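PDB 7KC8: 16.4 kDa salivary peptide from Culex quinquefasciatus, which is of unknown function but adopts a beta-trefoil fold related to ricin-type domains and may bind sugars. Local coordinates for residues Asp68-Ala73 / Ser112-Thr117; Val3-Val8 / Ile43-Asn48; Leu61-Lys66 / Thr82-Trp87. All coordinates share one frame; numbering follows the deposited sequence.

From the N terminus, contact 2 comes first. V3-V8 meets I43-N48, so it closes the loop holding the first strands and is complete before the others begin. Contact 3 then opens at L61-K66, and contact 1 opens shortly after at D68-A73. Contact 3 closes at T82-W87 and contact 1 at S112-T117, so these two cross along the chain. They also touch: A73 O lies 2.8 Å from E64 N, and R72 NH1 2.8 Å from E64 O. Contact 2 ties the N-terminal segment to strand 40-46. Contact 3 ties strand 60-63 to the loop before 87-92, and contact 1 ties 72-77 to 115-118.

Contact 1. Residues Asp68-Ala73 / Ser112-Thr117; sequences DDPGRA and SDHVVT
R72 and T117 form an antiparallel hydrogen-bonded pair, and A73 and V116 form the next, non-hydrogen-bonded pair. T117 N donates to R72 O at 3.0 Å. The return bond, R72 N to T117 O, is weak at 3.4 Å. R72 O is also approached by V116 CA, a CA-H...O contact of 3.0 Å. Before the strand, a type I turn from D68 to G71 carries P70 over to H114. The proline lies on one face of the imidazole. Its CB sits 3.8 Å from the ring centroid and only 9° off the ring normal, a CH-pi contact, while its CG leans toward CD2 of H114. The ring is steadied from its own segment, since S112 OG and H114 ND1 are hydrogen-bonded at 2.7 Å. V116 fills the angle between turn and strand. Its CG1 lies 3.7 Å from P70 O and packs on G71, which has no side chain of its own. R72 and T117 share the other face of the strand pair. The arginine leaves the backbone extended, with CG opposite N (chi1 -179°). This carries it past the threonine hydroxyl, and R72 CD comes to 3.4 Å from T117 OG1. That hydroxyl lies at the guanidinium edge, but both groups find their main polar partners elsewhere. E105 forms a salt bridge with R72 NE and a hydrogen bond with T117 OG1, E64 O takes R72 NH1, and Y103 makes a cation-pi contact with the arginine. Strand 115-118 is paired with 72-77 here and with 105-109 beyond it, where V116 packs on V108 and T117 on L107.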
ATOM      1  N   ASP A  68      -2.344  -5.199  15.743  1.00 38.09           N
ATOM      2  CA  ASP A  68      -1.342  -6.058  16.350  1.00 39.98           C
ATOM      3  C   ASP A  68      -0.288  -5.214  17.057  1.00 40.81           C
ATOM      4  O   ASP A  68      -0.266  -3.984  16.956  1.00 43.40           O
ATOM      5  CB  ASP A  68      -0.671  -6.950  15.299  1.00 40.65           C
ATOM      6  CG  ASP A  68      -1.618  -7.988  14.703  1.00 44.81           C
ATOM      7  OD1 ASP A  68      -2.627  -8.332  15.363  1.00 47.83           O
ATOM      8  OD2 ASP A  68      -1.349  -8.465  13.573  1.00 44.46           O
ATOM      9  N   ASP A  69       0.597  -5.901  17.782  1.00 41.83           N
ATOM     10  CA  ASP A  69       1.745  -5.298  18.450  1.00 41.70           C
ATOM     11  C   ASP A  69       2.455  -4.293  17.546  1.00 34.11           C
ATOM     12  O   ASP A  69       2.562  -3.113  17.900  1.00 40.94           O
ATOM     13  N   PRO A  70       2.948  -4.706  16.377  1.00 33.91           N
ATOM     14  CA  PRO A  70       3.642  -3.762  15.492  1.00 35.64           C
ATOM     15  C   PRO A  70       2.729  -2.808  14.727  1.00 36.12           C
ATOM     16  O   PRO A  70       3.238  -1.947  13.999  1.00 37.96           O
ATOM     17  CB  PRO A  70       4.391  -4.692  14.528  1.00 38.22           C
ATOM     18  CG  PRO A  70       3.549  -5.927  14.484  1.00 41.85           C
ATOM     19  CD  PRO A  70       2.960  -6.083  15.849  1.00 36.78           C
ATOM     20  N   GLY A  71       1.411  -2.917  14.856  1.00 33.14           N
ATOM     21  CA  GLY A  71       0.486  -2.073  14.128  1.00 31.13           C
ATOM     22  C   GLY A  71      -0.531  -2.894  13.364  1.00 33.69           C
ATOM     23  O   GLY A  71      -0.479  -4.120  13.321  1.00 36.83           O
ATOM     24  N   ARG A  72      -1.476  -2.186  12.749  1.00 32.22           N
ATOM     25  CA  ARG A  72      -2.531  -2.836  11.976  1.00 29.86           C
ATOM     26  C   ARG A  72      -1.943  -3.372  10.675  1.00 27.34           C
ATOM     27  O   ARG A  72      -1.550  -2.594   9.799  1.00 24.49           O
ATOM     28  CB  ARG A  72      -3.674  -1.864  11.695  1.00 27.80           C
ATOM     29  CG  ARG A  72      -4.818  -2.499  10.904  1.00 30.81           C
ATOM     30  CD  ARG A  72      -5.894  -1.501  10.561  1.00 28.50           C
ATOM     31  NE  ARG A  72      -6.401  -0.823  11.743  1.00 28.13           N
ATOM     32  CZ  ARG A  72      -7.398  -1.280  12.495  1.00 34.56           C
ATOM     33  NH1 ARG A  72      -8.013  -2.415  12.191  1.00 24.90           N
ATOM     34  NH2 ARG A  72      -7.788  -0.588  13.555  1.00 39.34           N
ATOM     35  N   ALA A  73      -1.903  -4.697  10.543  1.00 26.55           N
ATOM     36  CA  ALA A  73      -1.214  -5.315   9.417  1.00 28.34           C
ATOM     37  C   ALA A  73      -1.924  -4.999   8.109  1.00 23.52           C
ATOM     38  O   ALA A  73      -3.153  -4.979   8.040  1.00 26.35           O
ATOM     39  CB  ALA A  73      -1.115  -6.828   9.607  1.00 27.06           C
ATOM     40  N   SER A 112      11.016  -1.885  11.982  1.00 34.69           N
ATOM     41  CA  SER A 112      11.300  -3.304  11.808  1.00 35.93           C
ATOM     42  C   SER A 112      10.768  -3.873  10.478  1.00 40.38           C
ATOM     43  O   SER A 112      10.610  -5.098  10.361  1.00 35.59           O
ATOM     44  CB  SER A 112      10.718  -4.094  12.980  1.00 32.61           C
ATOM     45  OG  SER A 112       9.312  -3.903  13.064  1.00 39.78           O
ATOM     46  N   ASP A 113      10.467  -3.016   9.495  1.00 31.63           N
ATOM     47  CA  ASP A 113      10.048  -3.373   8.138  1.00 33.95           C
ATOM     48  C   ASP A 113       8.606  -3.874   8.031  1.00 31.84           C
ATOM     49  O   ASP A 113       8.218  -4.367   6.970  1.00 26.55           O
ATOM     50  CB  ASP A 113      10.979  -4.418   7.508  1.00 36.87           C
ATOM     51  CG  ASP A 113      12.435  -4.002   7.538  1.00 34.68           C
ATOM     52  OD1 ASP A 113      12.729  -2.797   7.415  1.00 32.17           O
ATOM     53  OD2 ASP A 113      13.294  -4.894   7.668  1.00 42.09           O
ATOM     54  N   HIS A 114       7.807  -3.782   9.093  1.00 30.03           N
ATOM     55  CA  HIS A 114       6.392  -4.114   9.003  1.00 27.37           C
ATOM     56  C   HIS A 114       5.644  -3.081   8.165  1.00 30.91           C
ATOM     57  O   HIS A 114       5.942  -1.882   8.221  1.00 33.58           O
ATOM     58  CB  HIS A 114       5.769  -4.172  10.399  1.00 30.62           C
ATOM     59  CG  HIS A 114       6.188  -5.364  11.202  1.00 39.61           C
ATOM     60  ND1 HIS A 114       7.367  -5.402  11.919  1.00 40.08           N
ATOM     61  CD2 HIS A 114       5.582  -6.560  11.406  1.00 32.46           C
ATOM     62  CE1 HIS A 114       7.474  -6.573  12.521  1.00 37.63           C
ATOM     63  NE2 HIS A 114       6.406  -7.293  12.223  1.00 37.91           N
ATOM     64  N   VAL A 115       4.658  -3.548   7.399  1.00 28.04           N
ATOM     65  CA  VAL A 115       3.789  -2.684   6.602  1.00 24.16           C
ATOM     66  C   VAL A 115       2.452  -2.633   7.320  1.00 26.83           C
ATOM     67  O   VAL A 115       1.721  -3.624   7.366  1.00 25.65           O
ATOM     68  CB  VAL A 115       3.639  -3.181   5.157  1.00 28.29           C
ATOM     69  CG1 VAL A 115       2.769  -2.215   4.328  1.00 19.69           C
ATOM     70  CG2 VAL A 115       5.001  -3.314   4.499  1.00 29.10           C
ATOM     71  N   VAL A 116       2.138  -1.478   7.896  1.00 24.51           N
ATOM     72  CA  VAL A 116       1.044  -1.329   8.836  1.00 23.88           C
ATOM     73  C   VAL A 116       0.421   0.045   8.641  1.00 24.29           C
ATOM     74  O   VAL A 116       1.017   0.951   8.056  1.00 20.39           O
ATOM     75  CB  VAL A 116       1.510  -1.475  10.310  1.00 29.12           C
ATOM     76  CG1 VAL A 116       2.197  -2.813  10.566  1.00 22.67           C
ATOM     77  CG2 VAL A 116       2.445  -0.318  10.694  1.00 23.57           C
ATOM     78  N   THR A 117      -0.748   0.196   9.228  1.00 23.39           N
ATOM     79  CA  THR A 117      -1.383   1.512   9.340  1.00 19.24           C
ATOM     80  C   THR A 117      -1.272   1.916  10.813  1.00 28.53           C
ATOM     81  O   THR A 117      -1.204   1.048  11.666  1.00 25.30           O
ATOM     82  CB  THR A 117      -2.745   1.566   8.651  1.00 22.90           C
ATOM     83  OG1 THR A 117      -3.647   0.716   9.341  1.00 25.25           O
ATOM     84  CG2 THR A 117      -2.662   1.176   7.194  1.00 24.56           C
TER

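Contact 2. Residues Val3-Val8 / Ile43-Asn48; sequences VPTGCV and IEKSGN
Two backbone bonds join G6 to I43 and fasten the N-terminal segment of the beta-trefoil to strand 40-46 as a single antiparallel pair. G6 N donates to I43 O at 2.9 Å, and I43 N donates to G6 O at 3.0 Å. Lacking a side chain, G6 can take its phi of 95° with no CB pressed against the carbonyl O of T5. I43 is the main side chain of the contact. Its CG1 branch is anti to the carbonyl carbon (chi1 -67°), and CD1 at its end touches both P4 O and V8 CG2. I43 CD1 is 3.5 Å from P4 O and 3.8 Å from V8 CG2, with the valine and isoleucine side chains crossing at about a right angle. I43 CG2 also lies against P4 O. On the outer side T5 CG2 meets K45 CG at 4.0 Å, an exposed apolar touch. The lysine chain then leads away, and its NZ makes a weak bond to G47 O.

The next shell holds these groups in place. I130 of strand 128-132 packs on P4, V8 and I43 together. V8 is tied by its backbone to W41, and K45 leans on Y50 of strand 49-54. The chain turns a corner at C7, which pairs by its backbone with V133. Its CB points away from the 43-48 segment, and C7 SG is joined to C136 SG in a disulfide.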
ATOM      1  N   VAL A   3      -2.356  12.511  -7.763  1.00 44.28           N
ATOM      2  CA  VAL A   3      -1.740  11.195  -7.566  1.00 41.28           C
ATOM      3  C   VAL A   3      -1.624  10.496  -8.912  1.00 36.25           C
ATOM      4  O   VAL A   3      -2.579  10.525  -9.703  1.00 31.92           O
ATOM      5  CB  VAL A   3      -2.561  10.361  -6.577  1.00 40.66           C
ATOM      6  N   PRO A   4      -0.493   9.879  -9.229  1.00 42.21           N
ATOM      7  CA  PRO A   4      -0.405   9.119 -10.481  1.00 44.51           C
ATOM      8  C   PRO A   4      -1.204   7.831 -10.386  1.00 34.95           C
ATOM      9  O   PRO A   4      -1.190   7.148  -9.363  1.00 40.61           O
ATOM     10  CB  PRO A   4       1.098   8.841 -10.624  1.00 38.76           C
ATOM     11  CG  PRO A   4       1.612   8.855  -9.239  1.00 42.70           C
ATOM     12  CD  PRO A   4       0.770   9.850  -8.469  1.00 43.41           C
ATOM     13  N   THR A   5      -1.924   7.511 -11.449  1.00 31.02           N
ATOM     14  CA  THR A   5      -2.579   6.216 -11.543  1.00 28.55           C
ATOM     15  C   THR A   5      -1.790   5.332 -12.493  1.00 33.42           C
ATOM     16  O   THR A   5      -0.955   5.808 -13.262  1.00 35.95           O
ATOM     17  CB  THR A   5      -4.024   6.342 -12.024  1.00 25.55           C
ATOM     18  OG1 THR A   5      -4.051   6.915 -13.340  1.00 29.20           O
ATOM     19  CG2 THR A   5      -4.841   7.201 -11.054  1.00 32.49           C
ATOM     20  N   GLY A   6      -2.052   4.034 -12.421  1.00 30.27           N
ATOM     21  CA  GLY A   6      -1.265   3.108 -13.208  1.00 33.16           C
ATOM     22  C   GLY A   6      -0.101   2.524 -12.436  1.00 34.41           C
ATOM     23  O   GLY A   6      -0.157   2.414 -11.205  1.00 34.47           O
ATOM     24  N   CYS A   7       0.966   2.162 -13.146  1.00 33.37           N
ATOM     25  CA  CYS A   7       2.087   1.457 -12.539  1.00 36.71           C
ATOM     26  C   CYS A   7       3.006   2.418 -11.809  1.00 36.71           C
ATOM     27  O   CYS A   7       3.479   3.405 -12.386  1.00 33.81           O
ATOM     28  CB  CYS A   7       2.890   0.700 -13.590  1.00 36.12           C
ATOM     29  SG  CYS A   7       2.024  -0.713 -14.224  1.00 47.41           S
ATOM     30  N   VAL A   8       3.284   2.103 -10.545  1.00 29.48           N
ATOM     31  CA  VAL A   8       4.124   2.930  -9.695  1.00 33.20           C
ATOM     32  C   VAL A   8       5.033   2.027  -8.875  1.00 30.63           C
ATOM     33  O   VAL A   8       4.846   0.811  -8.803  1.00 28.71           O
ATOM     34  CB  VAL A   8       3.286   3.824  -8.762  1.00 32.91           C
ATOM     35  CG1 VAL A   8       2.363   4.735  -9.572  1.00 27.86           C
ATOM     36  CG2 VAL A   8       2.478   2.952  -7.825  1.00 29.53           C
ATOM     37  N   ILE A  43      -1.978   1.812  -8.907  1.00 27.26           N
ATOM     38  CA  ILE A  43      -2.941   2.686  -8.253  1.00 31.72           C
ATOM     39  C   ILE A  43      -4.130   2.856  -9.191  1.00 28.25           C
ATOM     40  O   ILE A  43      -3.970   3.318 -10.327  1.00 30.37           O
ATOM     41  CB  ILE A  43      -2.313   4.046  -7.909  1.00 29.37           C
ATOM     42  CG1 ILE A  43      -1.240   3.893  -6.827  1.00 24.08           C
ATOM     43  CG2 ILE A  43      -3.402   5.041  -7.500  1.00 24.12           C
ATOM     44  CD1 ILE A  43      -0.410   5.144  -6.592  1.00 23.21           C
ATOM     45  N   GLU A  44      -5.320   2.489  -8.726  1.00 31.37           N
ATOM     46  CA  GLU A  44      -6.557   2.639  -9.485  1.00 30.44           C
ATOM     47  C   GLU A  44      -7.471   3.618  -8.762  1.00 35.31           C
ATOM     48  O   GLU A  44      -7.588   3.567  -7.537  1.00 35.21           O
ATOM     49  CB  GLU A  44      -7.278   1.307  -9.652  1.00 26.49           C
ATOM     50  CG  GLU A  44      -6.429   0.210 -10.274  1.00 29.83           C
ATOM     51  CD  GLU A  44      -7.117  -1.149 -10.246  1.00 30.97           C
ATOM     52  OE1 GLU A  44      -8.245  -1.237  -9.716  1.00 29.83           O
ATOM     53  OE2 GLU A  44      -6.531  -2.130 -10.751  1.00 34.94           O
ATOM     54  N   LYS A  45      -8.097   4.524  -9.515  1.00 35.47           N
ATOM     55  CA  LYS A  45      -9.076   5.419  -8.915  1.00 36.76           C
ATOM     56  C   LYS A  45     -10.274   4.608  -8.457  1.00 32.34           C
ATOM     57  O   LYS A  45     -10.662   3.634  -9.101  1.00 34.03           O
ATOM     58  CB  LYS A  45      -9.521   6.513  -9.898  1.00 35.92           C
ATOM     59  CG  LYS A  45      -8.656   7.780  -9.852  1.00 43.11           C
ATOM     60  CD  LYS A  45      -9.428   9.044 -10.264  1.00 43.96           C
ATOM     61  CE  LYS A  45     -10.344   9.521  -9.136  1.00 41.57           C
ATOM     62  NZ  LYS A  45     -11.440  10.425  -9.600  1.00 43.83           N
ATOM     63  N   SER A  46     -10.782   4.943  -7.268  1.00 37.32           N
ATOM     64  CA  SER A  46     -12.004   4.312  -6.702  1.00 35.73           C
ATOM     65  C   SER A  46     -12.832   5.421  -6.050  1.00 33.50           C
ATOM     66  O   SER A  46     -12.621   5.703  -4.880  1.00 25.89           O
ATOM     67  CB  SER A  46     -11.698   3.213  -5.735  1.00 32.71           C
ATOM     68  OG  SER A  46     -12.872   2.482  -5.432  1.00 40.91           O
ATOM     69  N   GLY A  47     -13.730   6.032  -6.813  1.00 35.00           N
ATOM     70  CA  GLY A  47     -14.516   7.174  -6.312  1.00 28.52           C
ATOM     71  C   GLY A  47     -13.664   8.401  -6.085  1.00 31.92           C
ATOM     72  O   GLY A  47     -12.959   8.793  -7.003  1.00 35.08           O
ATOM     73  N   ASN A  48     -13.720   8.975  -4.890  1.00 25.50           N
ATOM     74  CA  ASN A  48     -12.883  10.147  -4.528  1.00 31.48           C
ATOM     75  C   ASN A  48     -11.542   9.622  -4.023  1.00 33.12           C
ATOM     76  O   ASN A  48     -10.643  10.428  -3.763  1.00 33.03           O
ATOM     77  CB  ASN A  48     -13.592  11.038  -3.502  1.00 31.37           C
ATOM     78  CG  ASN A  48     -12.967  12.402  -3.327  1.00 35.78           C
ATOM     79  OD1 ASN A  48     -12.400  12.954  -4.263  1.00 45.32           O
ATOM     80  ND2 ASN A  48     -13.060  12.945  -2.126  1.00 36.00           N
TER

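Contact 3. Residues Leu61-Lys66 / Thr82-Trp87; sequences LYAESK and TDANVW
L61 O is gripped by W87 NE1 and by a water. The indole N-H donates at 3.0 Å in a nearly straight bond, 168° at the hydrogen. L61 O lies in the indole plane, yet the donor stands above the carbonyl plane, away from the lone-pair directions. The water lies 2.7 Å from L61 O, placed to donate to it. N85 CA adds a CA-H...O contact with this oxygen. In this beta-trefoil the contact joins strand 60-63 to the loop that leads into strand 87-92. A backbone bond joins A63 N to A84 O at 3.1 Å. A84 O accepts from N100 ND2 as well, and Y62 CA makes a CA-H...O contact with it.

A chi1 of -161° swings CG of L61 to the far side from its backbone N. L61 CD2 then lies over one face of the indole, offset toward the rim, 3.7 Å from W87 CZ2. The two side chains meet at about a right angle. I98 and N100 of strand 95-100 also touch the tryptophan, and I52 and V74 touch the leucine, which buries both in the body of the fold. On the other side of the strand Y62 CB lies against N85 CB, 3.9 Å away, while the Y62 ring leads away from the 82-87 segment. Nearby A84 CB rests 3.4 Å from A63 O.

The loop is shaped by an ST turn, in which T82 OG1 accepts A84 N. The threonine oxygen is anti to its own backbone N, with chi1 180°. From there T82 OG1 also comes to 3.7 Å from Y62 CD2, obliquely to the ring.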
ATOM      1  N   LEU A  61      -4.605  -4.402  -1.947  1.00 25.09           N
ATOM      2  CA  LEU A  61      -4.081  -3.942  -0.663  1.00 21.25           C
ATOM      3  C   LEU A  61      -5.213  -3.632   0.301  1.00 20.70           C
ATOM      4  O   LEU A  61      -6.159  -2.920  -0.042  1.00 24.02           O
ATOM      5  CB  LEU A  61      -3.231  -2.681  -0.874  1.00 23.94           C
ATOM      6  CG  LEU A  61      -2.260  -2.309   0.246  1.00 23.51           C
ATOM      7  CD1 LEU A  61      -1.158  -3.327   0.237  1.00 20.80           C
ATOM      8  CD2 LEU A  61      -1.717  -0.895   0.090  1.00 16.32           C
ATOM      9  N   TYR A  62      -5.110  -4.154   1.517  1.00 26.68           N
ATOM     10  CA  TYR A  62      -6.122  -3.875   2.530  1.00 22.75           C
ATOM     11  C   TYR A  62      -5.489  -3.954   3.902  1.00 24.90           C
ATOM     12  O   TYR A  62      -4.347  -4.393   4.061  1.00 20.06           O
ATOM     13  CB  TYR A  62      -7.299  -4.835   2.458  1.00 23.58           C
ATOM     14  CG  TYR A  62      -7.007  -6.190   3.063  1.00 31.73           C
ATOM     15  CD1 TYR A  62      -6.087  -7.051   2.477  1.00 26.90           C
ATOM     16  CD2 TYR A  62      -7.652  -6.610   4.218  1.00 29.37           C
ATOM     17  CE1 TYR A  62      -5.819  -8.284   3.021  1.00 31.86           C
ATOM     18  CE2 TYR A  62      -7.388  -7.849   4.770  1.00 34.79           C
ATOM     19  CZ  TYR A  62      -6.470  -8.686   4.168  1.00 35.55           C
ATOM     20  OH  TYR A  62      -6.209  -9.926   4.715  1.00 35.18           O
ATOM     21  N   ALA A  63      -6.261  -3.521   4.899  1.00 22.85           N
ATOM     22  CA  ALA A  63      -5.820  -3.473   6.282  1.00 27.90           C
ATOM     23  C   ALA A  63      -6.638  -4.448   7.113  1.00 23.98           C
ATOM     24  O   ALA A  63      -7.853  -4.540   6.957  1.00 25.98           O
ATOM     25  CB  ALA A  63      -5.945  -2.053   6.854  1.00 27.44           C
ATOM     26  N   GLU A  64      -5.965  -5.168   7.995  1.00 29.01           N
ATOM     27  CA  GLU A  64      -6.641  -6.129   8.851  1.00 32.29           C
ATOM     28  C   GLU A  64      -7.566  -5.426   9.843  1.00 29.41           C
ATOM     29  O   GLU A  64      -7.486  -4.215  10.061  1.00 31.08           O
ATOM     30  CB  GLU A  64      -5.622  -6.992   9.591  1.00 29.28           C
ATOM     31  CG  GLU A  64      -5.133  -8.181   8.772  1.00 32.34           C
ATOM     32  CD  GLU A  64      -6.215  -9.247   8.572  1.00 44.21           C
ATOM     33  OE1 GLU A  64      -7.290  -9.163   9.221  1.00 33.70           O
ATOM     34  OE2 GLU A  64      -5.989 -10.172   7.757  1.00 48.60           O
ATOM     35  N   SER A  65      -8.452  -6.222  10.451  1.00 35.53           N
ATOM     36  CA  SER A  65      -9.567  -5.725  11.255  1.00 37.81           C
ATOM     37  C   SER A  65      -9.182  -5.412  12.693  1.00 31.81           C
ATOM     38  O   SER A  65      -9.963  -4.761  13.397  1.00 33.96           O
ATOM     39  CB  SER A  65     -10.722  -6.741  11.260  1.00 36.11           C
ATOM     40  N   LYS A  66      -8.018  -5.858  13.152  1.00 35.67           N
ATOM     41  CA  LYS A  66      -7.562  -5.538  14.495  1.00 46.02           C
ATOM     42  C   LYS A  66      -6.117  -5.057  14.433  1.00 35.96           C
ATOM     43  O   LYS A  66      -5.395  -5.327  13.470  1.00 35.78           O
ATOM     44  CB  LYS A  66      -7.707  -6.746  15.462  1.00 41.46           C
ATOM     45  CG  LYS A  66      -7.006  -8.030  15.027  1.00 44.46           C
ATOM     46  N   THR A  82     -13.457  -7.675   1.197  1.00 41.07           N
ATOM     47  CA  THR A  82     -13.041  -6.827   2.294  1.00 35.59           C
ATOM     48  C   THR A  82     -13.626  -5.443   2.109  1.00 28.55           C
ATOM     49  O   THR A  82     -13.950  -5.018   0.996  1.00 33.09           O
ATOM     50  CB  THR A  82     -11.519  -6.727   2.407  1.00 35.33           C
ATOM     51  OG1 THR A  82     -11.194  -5.867   3.504  1.00 29.57           O
ATOM     52  CG2 THR A  82     -10.934  -6.155   1.120  1.00 31.65           C
ATOM     53  N   ASP A  83     -13.734  -4.751   3.232  1.00 31.44           N
ATOM     54  CA  ASP A  83     -14.209  -3.384   3.330  1.00 36.12           C
ATOM     55  C   ASP A  83     -13.072  -2.383   3.519  1.00 31.89           C
ATOM     56  O   ASP A  83     -13.321  -1.172   3.533  1.00 31.23           O
ATOM     57  CB  ASP A  83     -15.186  -3.274   4.509  1.00 33.43           C
ATOM     58  CG  ASP A  83     -16.192  -2.179   4.311  1.00 54.28           C
ATOM     59  OD1 ASP A  83     -16.110  -1.524   3.242  1.00 51.22           O
ATOM     60  OD2 ASP A  83     -17.061  -1.976   5.201  1.00 56.10           O
ATOM     61  N   ALA A  84     -11.837  -2.860   3.688  1.00 27.58           N
ATOM     62  CA  ALA A  84     -10.719  -2.030   4.134  1.00 31.55           C
ATOM     63  C   ALA A  84      -9.637  -1.949   3.067  1.00 22.31           C
ATOM     64  O   ALA A  84      -8.442  -1.925   3.376  1.00 25.66           O
ATOM     65  CB  ALA A  84     -10.144  -2.560   5.452  1.00 25.23           C
ATOM     66  N   ASN A  85     -10.053  -1.922   1.802  1.00 24.04           N
ATOM     67  CA  ASN A  85      -9.152  -1.958   0.663  1.00 24.37           C
ATOM     68  C   ASN A  85      -9.173  -0.659  -0.132  1.00 27.13           C
ATOM     69  O   ASN A  85      -8.703  -0.631  -1.277  1.00 23.71           O
ATOM     70  CB  ASN A  85      -9.512  -3.132  -0.245  1.00 24.91           C
ATOM     71  CG  ASN A  85     -10.927  -3.028  -0.799  1.00 31.56           C
ATOM     72  OD1 ASN A  85     -11.671  -2.084  -0.496  1.00 30.92           O
ATOM     73  ND2 ASN A  85     -11.297  -3.989  -1.629  1.00 27.84           N
ATOM     74  N   VAL A  86      -9.728   0.406   0.442  1.00 24.24           N
ATOM     75  CA  VAL A  86      -9.827   1.713  -0.201  1.00 25.09           C
ATOM     76  C   VAL A  86      -8.864   2.646   0.512  1.00 29.47           C
ATOM     77  O   VAL A  86      -8.829   2.671   1.745  1.00 25.93           O
ATOM     78  CB  VAL A  86     -11.262   2.261  -0.153  1.00 24.07           C
ATOM     79  CG1 VAL A  86     -11.290   3.716  -0.598  1.00 27.23           C
ATOM     80  CG2 VAL A  86     -12.204   1.403  -1.014  1.00 20.18           C
ATOM     81  N   TRP A  87      -8.085   3.407  -0.259  1.00 27.20           N
ATOM     82  CA  TRP A  87      -6.971   4.180   0.278  1.00 24.66           C
ATOM     83  C   TRP A  87      -7.055   5.627  -0.174  1.00 29.41           C
ATOM     84  O   TRP A  87      -7.254   5.904  -1.364  1.00 24.58           O
ATOM     85  CB  TRP A  87      -5.636   3.598  -0.167  1.00 25.36           C
ATOM     86  CG  TRP A  87      -5.446   2.217   0.289  1.00 26.13           C
ATOM     87  CD1 TRP A  87      -5.820   1.075  -0.370  1.00 22.44           C
ATOM     88  CD2 TRP A  87      -4.856   1.803   1.527  1.00 21.99           C
ATOM     89  NE1 TRP A  87      -5.482  -0.028   0.386  1.00 26.98           N
ATOM     90  CE2 TRP A  87      -4.893   0.391   1.553  1.00 21.23           C
ATOM     91  CE3 TRP A  87      -4.292   2.491   2.611  1.00 20.65           C
ATOM     92  CZ2 TRP A  87      -4.375  -0.352   2.616  1.00 19.86           C
ATOM     93  CZ3 TRP A  87      -3.783   1.753   3.680  1.00 17.73           C
ATOM     94  CH2 TRP A  87      -3.835   0.347   3.675  1.00 24.23           C
TER
HETATM   95  O   HOH W   1      -6.585  -1.564  -2.301  1.00 28.50           O